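PDB 4UX5: transcription factor MBP1 from Magnaporthe oryzae, which binds DNA through its N-terminal winged helix-turn-helix domain and probably acts as a transcription activator of RNA polymerase II genes. Local coordinates for residues E36-R40 against T50-K54; Y30-E36 against R108-I112. All blocks are in the same frame, centred on the assembly; numbering follows the deposited sequence.

Contact 1: residues E36-R40 against T50-K54; sequences EHVMR and THILK. With nucleotides of chain C.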
loop_
_atom_site.group_PDB
_atom_site.type_symbol
_atom_site.label_atom_id
_atom_site.label_comp_id
_atom_site.label_asym_id
_atom_site.label_seq_id
_atom_site.Cartn_x
_atom_site.Cartn_y
_atom_site.Cartn_z
ATOM N N GLU A 36 4.660 -8.245 -21.680
ATOM C CA GLU A 36 3.481 -7.609 -21.099
ATOM C C GLU A 36 2.517 -8.664 -20.573
ATOM O O GLU A 36 2.531 -9.813 -21.021
ATOM C CB GLU A 36 2.771 -6.717 -22.120
ATOM C CG GLU A 36 3.676 -5.753 -22.863
ATOM C CD GLU A 36 2.924 -4.943 -23.901
ATOM O OE1 GLU A 36 2.060 -4.127 -23.513
ATOM O OE2 GLU A 36 3.192 -5.126 -25.107
ATOM N N HIS A 37 1.676 -8.268 -19.624
ATOM C CA HIS A 37 0.728 -9.195 -19.022
ATOM C C HIS A 37 -0.444 -8.474 -18.365
ATOM O O HIS A 37 -0.334 -7.315 -17.964
ATOM C CB HIS A 37 1.435 -10.086 -17.993
ATOM C CG HIS A 37 2.302 -9.330 -17.035
ATOM N ND1 HIS A 37 3.593 -8.954 -17.339
ATOM C CD2 HIS A 37 2.064 -8.879 -15.781
ATOM C CE1 HIS A 37 4.113 -8.303 -16.313
ATOM N NE2 HIS A 37 3.205 -8.244 -15.355
ATOM N N VAL A 38 -1.571 -9.171 -18.277
ATOM C CA VAL A 38 -2.723 -8.694 -17.525
ATOM C C VAL A 38 -3.256 -9.845 -16.682
ATOM O O VAL A 38 -3.543 -10.920 -17.205
ATOM C CB VAL A 38 -3.843 -8.159 -18.443
ATOM C CG1 VAL A 38 -5.064 -7.775 -17.621
ATOM C CG2 VAL A 38 -3.351 -6.969 -19.258
ATOM N N MET A 39 -3.379 -9.625 -15.378
ATOM C CA MET A 39 -3.794 -10.689 -14.471
ATOM C C MET A 39 -5.263 -10.583 -14.089
ATOM O O MET A 39 -5.769 -9.494 -13.818
ATOM C CB MET A 39 -2.936 -10.679 -13.203
ATOM C CG MET A 39 -1.459 -10.914 -13.445
ATOM S SD MET A 39 -0.541 -11.105 -11.906
ATOM C CE MET A 39 1.142 -11.136 -12.523
ATOM N N ARG A 40 -5.938 -11.728 -14.075
ATOM C CA ARG A 40 -7.307 -11.818 -13.587
ATOM C C ARG A 40 -7.357 -12.826 -12.443
ATOM O O ARG A 40 -6.900 -13.958 -12.592
ATOM C CB ARG A 40 -8.266 -12.230 -14.709
ATOM C CG ARG A 40 -9.734 -12.055 -14.354
ATOM C CD ARG A 40 -10.576 -13.252 -14.775
ATOM N NE ARG A 40 -10.838 -13.287 -16.211
ATOM C CZ ARG A 40 -11.719 -14.098 -16.788
ATOM N NH1 ARG A 40 -12.429 -14.942 -16.051
ATOM N NH2 ARG A 40 -11.896 -14.065 -18.102
ATOM N N THR A 50 -4.005 -1.643 -13.278
ATOM C CA THR A 50 -2.688 -1.086 -13.559
ATOM C C THR A 50 -2.069 -1.784 -14.764
ATOM O O THR A 50 -1.400 -1.153 -15.581
ATOM C CB THR A 50 -1.747 -1.211 -12.341
ATOM O OG1 THR A 50 -2.408 -0.706 -11.175
ATOM C CG2 THR A 50 -0.460 -0.432 -12.564
ATOM N N HIS A 51 -2.303 -3.088 -14.874
ATOM C CA HIS A 51 -1.844 -3.860 -16.025
ATOM C C HIS A 51 -2.543 -3.411 -17.305
ATOM O O HIS A 51 -1.941 -3.388 -18.378
ATOM C CB HIS A 51 -2.086 -5.356 -15.809
ATOM C CG HIS A 51 -1.243 -5.962 -14.733
ATOM N ND1 HIS A 51 -1.421 -7.255 -14.290
ATOM C CD2 HIS A 51 -0.213 -5.459 -14.010
ATOM C CE1 HIS A 51 -0.542 -7.521 -13.342
ATOM N NE2 HIS A 51 0.204 -6.447 -13.153
ATOM N N ILE A 52 -3.823 -3.070 -17.184
ATOM C CA ILE A 52 -4.617 -2.639 -18.330
ATOM C C ILE A 52 -4.115 -1.301 -18.861
ATOM O O ILE A 52 -3.873 -1.152 -20.056
ATOM C CB ILE A 52 -6.112 -2.523 -17.971
ATOM C CG1 ILE A 52 -6.669 -3.886 -17.553
ATOM C CG2 ILE A 52 -6.901 -1.964 -19.143
ATOM C CD1 ILE A 52 -8.118 -3.850 -17.119
ATOM N N LEU A 53 -3.950 -0.333 -17.965
ATOM C CA LEU A 53 -3.474 0.992 -18.350
ATOM C C LEU A 53 -2.040 0.947 -18.878
ATOM O O LEU A 53 -1.646 1.788 -19.685
ATOM C CB LEU A 53 -3.575 1.958 -17.168
ATOM C CG LEU A 53 -5.001 2.270 -16.711
ATOM C CD1 LEU A 53 -4.994 3.217 -15.522
ATOM C CD2 LEU A 53 -5.822 2.847 -17.860
ATOM N N LYS A 54 -1.266 -0.036 -18.426
ATOM C CA LYS A 54 0.082 -0.251 -18.947
ATOM C C LYS A 54 0.035 -0.888 -20.328
ATOM O O LYS A 54 0.942 -0.702 -21.138
ATOM C CB LYS A 54 0.901 -1.131 -18.000
ATOM C CG LYS A 54 1.407 -0.417 -16.763
ATOM C CD LYS A 54 2.009 -1.399 -15.770
ATOM C CE LYS A 54 3.242 -2.081 -16.340
ATOM N NZ LYS A 54 3.878 -2.998 -15.353
ATOM P P DC C 9 4.233 -1.232 -11.847
ATOM O OP1 DC C 9 3.853 -2.402 -12.672
ATOM O OP2 DC C 9 4.811 -0.031 -12.488
ATOM O "O5'" DC C 9 2.975 -0.787 -10.964
ATOM C "C5'" DC C 9 2.262 -1.763 -10.208
ATOM C "C4'" DC C 9 2.163 -1.364 -8.745
ATOM O "O4'" DC C 9 3.456 -1.470 -8.124
ATOM C "C3'" DC C 9 1.739 0.069 -8.491
ATOM O "O3'" DC C 9 0.321 0.149 -8.471
ATOM C "C2'" DC C 9 2.338 0.368 -7.108
ATOM C "C1'" DC C 9 3.479 -0.651 -6.973
ATOM N N1 DC C 9 4.840 -0.038 -6.857
ATOM C C2 DC C 9 5.418 0.147 -5.593
ATOM O O2 DC C 9 4.787 -0.188 -4.584
ATOM N N3 DC C 9 6.654 0.696 -5.511
ATOM C C4 DC C 9 7.304 1.047 -6.619
ATOM N N4 DC C 9 8.520 1.583 -6.485
ATOM C C5 DC C 9 6.736 0.866 -7.914
ATOM C C6 DC C 9 5.515 0.323 -7.986
ATOM P P DG C 10 -0.423 1.481 -8.974
ATOM O OP1 DG C 10 -1.792 1.095 -9.389
ATOM O OP2 DG C 10 0.480 2.168 -9.924
ATOM O "O5'" DG C 10 -0.564 2.366 -7.650
ATOM C "C5'" DG C 10 -1.278 1.851 -6.532
ATOM C "C4'" DG C 10 -0.788 2.474 -5.235
ATOM O "O4'" DG C 10 0.664 2.410 -5.176
ATOM C "C3'" DG C 10 -1.151 3.944 -5.043
ATOM O "O3'" DG C 10 -1.458 4.181 -3.684
ATOM C "C2'" DG C 10 0.129 4.664 -5.453
ATOM C "C1'" DG C 10 1.181 3.700 -4.936
ATOM N N9 DG C 10 2.462 3.821 -5.617
ATOM C C8 DG C 10 2.680 3.810 -6.973
ATOM N N7 DG C 10 3.936 3.941 -7.298
ATOM C C5 DG C 10 4.592 4.047 -6.079
ATOM C C6 DG C 10 5.969 4.207 -5.798
ATOM O O6 DG C 10 6.910 4.290 -6.599
ATOM N N1 DG C 10 6.212 4.272 -4.426
ATOM C C2 DG C 10 5.245 4.191 -3.452
ATOM N N2 DG C 10 5.670 4.272 -2.184
ATOM N N3 DG C 10 3.950 4.039 -3.704
ATOM C C4 DG C 10 3.699 3.976 -5.034
HETATM O O HOH W 1 3.468 -5.777 -13.863
#
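His51, on the helix 49-55, packs against the edge strand 36-41 in a strand-to-helix contact of the winged helix-turn-helix (KilA-N, APSES-type) domain, close to the DNA backbone. The two short axes come within 7.5 Å and run roughly antiparallel, and the imidazole of His51, the residue with most surface buried here, points into the space between them. Its ND1 accepts the backbone N-H of Met39 over 3.3 Å; the donor lies in the ring plane, although the N-H...acceptor angle of 144° leaves the bond bent. The CG of Met39 comes to 3.5 Å from CE1 of the same ring, with the sulfur farther out along the ring edge.

One face of the His51 ring receives the edge of His37 in a T-shaped stack, centroids 5.0 Å apart and planes at 76°. His37 CG sits between its own backbone N and carbonyl carbon (chi1 48°), which swings CD2 over the rim of that face while ND1 is held by Lys35 O. On the backbone side of the His51 ring, Val38 CG2 lies beside CB of His51, and Val38 CG1 meets Ile52 CG1.

An adjoining side of the same helix holds phosphates of chain C. Thr50 OG1 donates to OP1 of DG10 and is also bonded by Thr89 N. From Lys54, its chain bent at chi3, NZ donates a hydrogen bond to OP1 of DC9, 2.7 Å away, and a water bonded to His37 NE2 at 2.9 Å also receives a weak bond from this NZ.

Contact 2: residues Y30-E36 against R108-I112; sequences YQFGLKE and RLRPI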
loop_
_atom_site.group_PDB
_atom_site.type_symbol
_atom_site.label_atom_id
_atom_site.label_comp_id
_atom_site.label_asym_id
_atom_site.label_seq_id
_atom_site.Cartn_x
_atom_site.Cartn_y
_atom_site.Cartn_z
ATOM N N TYR A 30 -2.834 -13.348 -18.929
ATOM C CA TYR A 30 -2.716 -13.216 -20.375
ATOM C C TYR A 30 -1.380 -12.583 -20.727
ATOM O O TYR A 30 -1.111 -11.443 -20.352
ATOM C CB TYR A 30 -3.865 -12.378 -20.940
ATOM C CG TYR A 30 -3.766 -12.115 -22.429
ATOM C CD1 TYR A 30 -3.661 -13.165 -23.333
ATOM C CD2 TYR A 30 -3.791 -10.819 -22.930
ATOM C CE1 TYR A 30 -3.576 -12.930 -24.694
ATOM C CE2 TYR A 30 -3.708 -10.577 -24.292
ATOM C CZ TYR A 30 -3.600 -11.635 -25.165
ATOM O OH TYR A 30 -3.515 -11.401 -26.518
ATOM N N GLN A 31 -0.540 -13.324 -21.441
ATOM C CA GLN A 31 0.771 -12.815 -21.823
ATOM C C GLN A 31 0.819 -12.464 -23.305
ATOM O O GLN A 31 0.203 -13.130 -24.133
ATOM C CB GLN A 31 1.860 -13.830 -21.473
ATOM C CG GLN A 31 1.982 -14.081 -19.977
ATOM C CD GLN A 31 3.175 -14.946 -19.620
ATOM O OE1 GLN A 31 3.799 -15.553 -20.489
ATOM N NE2 GLN A 31 3.498 -15.003 -18.332
ATOM N N PHE A 32 1.557 -11.405 -23.621
ATOM C CA PHE A 32 1.638 -10.867 -24.972
ATOM C C PHE A 32 2.766 -9.848 -25.004
ATOM O O PHE A 32 2.928 -9.084 -24.058
ATOM C CB PHE A 32 0.314 -10.223 -25.388
ATOM C CG PHE A 32 -0.112 -9.079 -24.505
ATOM C CD1 PHE A 32 -0.666 -9.316 -23.256
ATOM C CD2 PHE A 32 0.044 -7.768 -24.925
ATOM C CE1 PHE A 32 -1.057 -8.268 -22.443
ATOM C CE2 PHE A 32 -0.347 -6.715 -24.117
ATOM C CZ PHE A 32 -0.897 -6.967 -22.874
ATOM N N GLY A 33 3.561 -9.834 -26.067
ATOM C CA GLY A 33 4.670 -8.897 -26.107
ATOM C C GLY A 33 6.106 -9.354 -26.344
ATOM O O GLY A 33 6.790 -8.727 -27.154
ATOM N N LEU A 34 6.600 -10.402 -25.674
ATOM C CA LEU A 34 5.841 -11.305 -24.808
ATOM C C LEU A 34 6.066 -11.028 -23.316
ATOM O O LEU A 34 5.851 -11.899 -22.470
ATOM C CB LEU A 34 6.210 -12.756 -25.149
ATOM C CG LEU A 34 5.361 -13.937 -24.667
ATOM C CD1 LEU A 34 3.885 -13.649 -24.840
ATOM C CD2 LEU A 34 5.747 -15.202 -25.419
ATOM N N LYS A 35 6.485 -9.811 -22.988
ATOM C CA LYS A 35 6.770 -9.468 -21.597
ATOM C C LYS A 35 5.597 -8.777 -20.901
ATOM O O LYS A 35 5.547 -8.723 -19.673
ATOM C CB LYS A 35 8.016 -8.585 -21.506
ATOM C CG LYS A 35 9.229 -9.296 -20.920
ATOM C CD LYS A 35 10.369 -8.328 -20.639
ATOM C CE LYS A 35 11.534 -9.037 -19.961
ATOM N NZ LYS A 35 12.646 -8.103 -19.631
ATOM N N GLU A 36 4.660 -8.245 -21.680
ATOM C CA GLU A 36 3.481 -7.609 -21.099
ATOM C C GLU A 36 2.517 -8.664 -20.573
ATOM O O GLU A 36 2.531 -9.813 -21.021
ATOM C CB GLU A 36 2.771 -6.717 -22.120
ATOM C CG GLU A 36 3.676 -5.753 -22.863
ATOM C CD GLU A 36 2.924 -4.943 -23.901
ATOM O OE1 GLU A 36 2.060 -4.127 -23.513
ATOM O OE2 GLU A 36 3.192 -5.126 -25.107
ATOM N N ARG A 108 -7.243 -5.599 -27.795
ATOM C CA ARG A 108 -5.947 -6.245 -27.609
ATOM C C ARG A 108 -5.952 -7.167 -26.391
ATOM O O ARG A 108 -5.188 -8.130 -26.323
ATOM C CB ARG A 108 -4.838 -5.199 -27.465
ATOM C CG ARG A 108 -3.436 -5.791 -27.424
ATOM C CD ARG A 108 -2.385 -4.715 -27.231
ATOM N NE ARG A 108 -1.033 -5.266 -27.203
ATOM C CZ ARG A 108 -0.247 -5.365 -28.270
ATOM N NH1 ARG A 108 -0.676 -4.951 -29.454
ATOM N NH2 ARG A 108 0.971 -5.878 -28.153
ATOM N N LEU A 109 -6.827 -6.868 -25.437
ATOM C CA LEU A 109 -6.888 -7.619 -24.188
ATOM C C LEU A 109 -8.092 -8.550 -24.142
ATOM O O LEU A 109 -8.438 -9.063 -23.081
ATOM C CB LEU A 109 -6.942 -6.664 -22.994
ATOM C CG LEU A 109 -5.832 -5.623 -22.870
ATOM C CD1 LEU A 109 -6.055 -4.782 -21.626
ATOM C CD2 LEU A 109 -4.468 -6.290 -22.838
ATOM N N ARG A 110 -8.728 -8.761 -25.289
ATOM C CA ARG A 110 -9.954 -9.560 -25.357
ATOM C C ARG A 110 -9.882 -10.950 -24.691
ATOM O O ARG A 110 -10.824 -11.335 -23.991
ATOM C CB ARG A 110 -10.392 -9.719 -26.819
ATOM C CG ARG A 110 -11.666 -10.525 -26.989
ATOM C CD ARG A 110 -12.160 -10.492 -28.428
ATOM N NE ARG A 110 -12.536 -9.144 -28.843
ATOM C CZ ARG A 110 -13.755 -8.633 -28.709
ATOM N NH1 ARG A 110 -14.725 -9.360 -28.169
ATOM N NH2 ARG A 110 -14.006 -7.396 -29.114
ATOM N N PRO A 111 -8.782 -11.709 -24.892
ATOM C CA PRO A 111 -8.767 -13.051 -24.290
ATOM C C PRO A 111 -8.875 -13.095 -22.761
ATOM O O PRO A 111 -9.429 -14.061 -22.238
ATOM C CB PRO A 111 -7.412 -13.616 -24.734
ATOM C CG PRO A 111 -7.114 -12.902 -26.002
ATOM C CD PRO A 111 -7.627 -11.512 -25.791
ATOM N N ILE A 112 -8.367 -12.088 -22.057
ATOM C CA ILE A 112 -8.401 -12.116 -20.595
ATOM C C ILE A 112 -9.797 -11.776 -20.071
ATOM O O ILE A 112 -10.140 -12.101 -18.934
ATOM C CB ILE A 112 -7.360 -11.153 -19.973
ATOM C CG1 ILE A 112 -7.129 -11.491 -18.496
ATOM C CG2 ILE A 112 -7.797 -9.703 -20.111
ATOM C CD1 ILE A 112 -6.753 -12.934 -18.247
#
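Tyr30 gives up the most surface here, followed by Arg108 and Phe32, as the end of the strand 25-32 and its beta-hairpin turn meet the segment leading into the helix 110-114. The hairpin, strands 25-32 and 36-41, belongs to the N-terminal three-stranded antiparallel sheet of the winged helix-turn-helix domain. With CG anti to the backbone N (chi1 176°), the Tyr30 side chain reaches out to Pro111 and the carbonyl of Arg108. Pro111 lies over one ring face, its CB 4.2 Å from the Tyr30 ring centroid, a CH-pi contact set toward the rim. Farther back, Tyr30 CB abuts Ile112 CB at 3.8 Å, while Ile17 of the neighbouring strand touches Tyr30, Pro111 and Ile112.

Phe32 is the second aromatic. The tip of its ring, CZ, meets CD2 of Leu109 at 3.6 Å, and Leu109 also reaches Ile52, so this leucine joins the hairpin to the helix 49-55. CB of Glu36, from across the turn, sits over the rim of one face of the Phe32 ring.

Arg108 runs fully extended from CG to NE and carries its guanidinium along the rim of Phe32. The ring and guanidinium planes stand 64° apart. At the far end the guanidinium comes near the Glu36 carboxylate, the planes 24° apart, but the salt bridge is long: Arg108 NH2 stays 3.8 Å from Glu36 OE2. Closer in, Arg108 NE lies 3.5 Å from Phe32 CE2.

Overall arrangement
Contacts 1 and 2 are built on adjacent strands of one antiparallel sheet, their centres about 8 Å apart, and Glu36 belongs to both. The hairpin strands are tied by Tyr30 N and Val38 O, 3.1 Å apart in a probable hydrogen bond. Val38 CG2 also packs on Leu109 CD2 at 3.8 Å, which brings the two interfaces into one hydrophobic cluster. At the far end of the strand, Arg40 NH2 lies 2.8 Å from Ile112 O, probably hydrogen-bonded to it. Contact 1 carries the phosphate-binding Thr50 and Lys54, whereas the nearest atom of contact 2 is about 7 Å from the DNA.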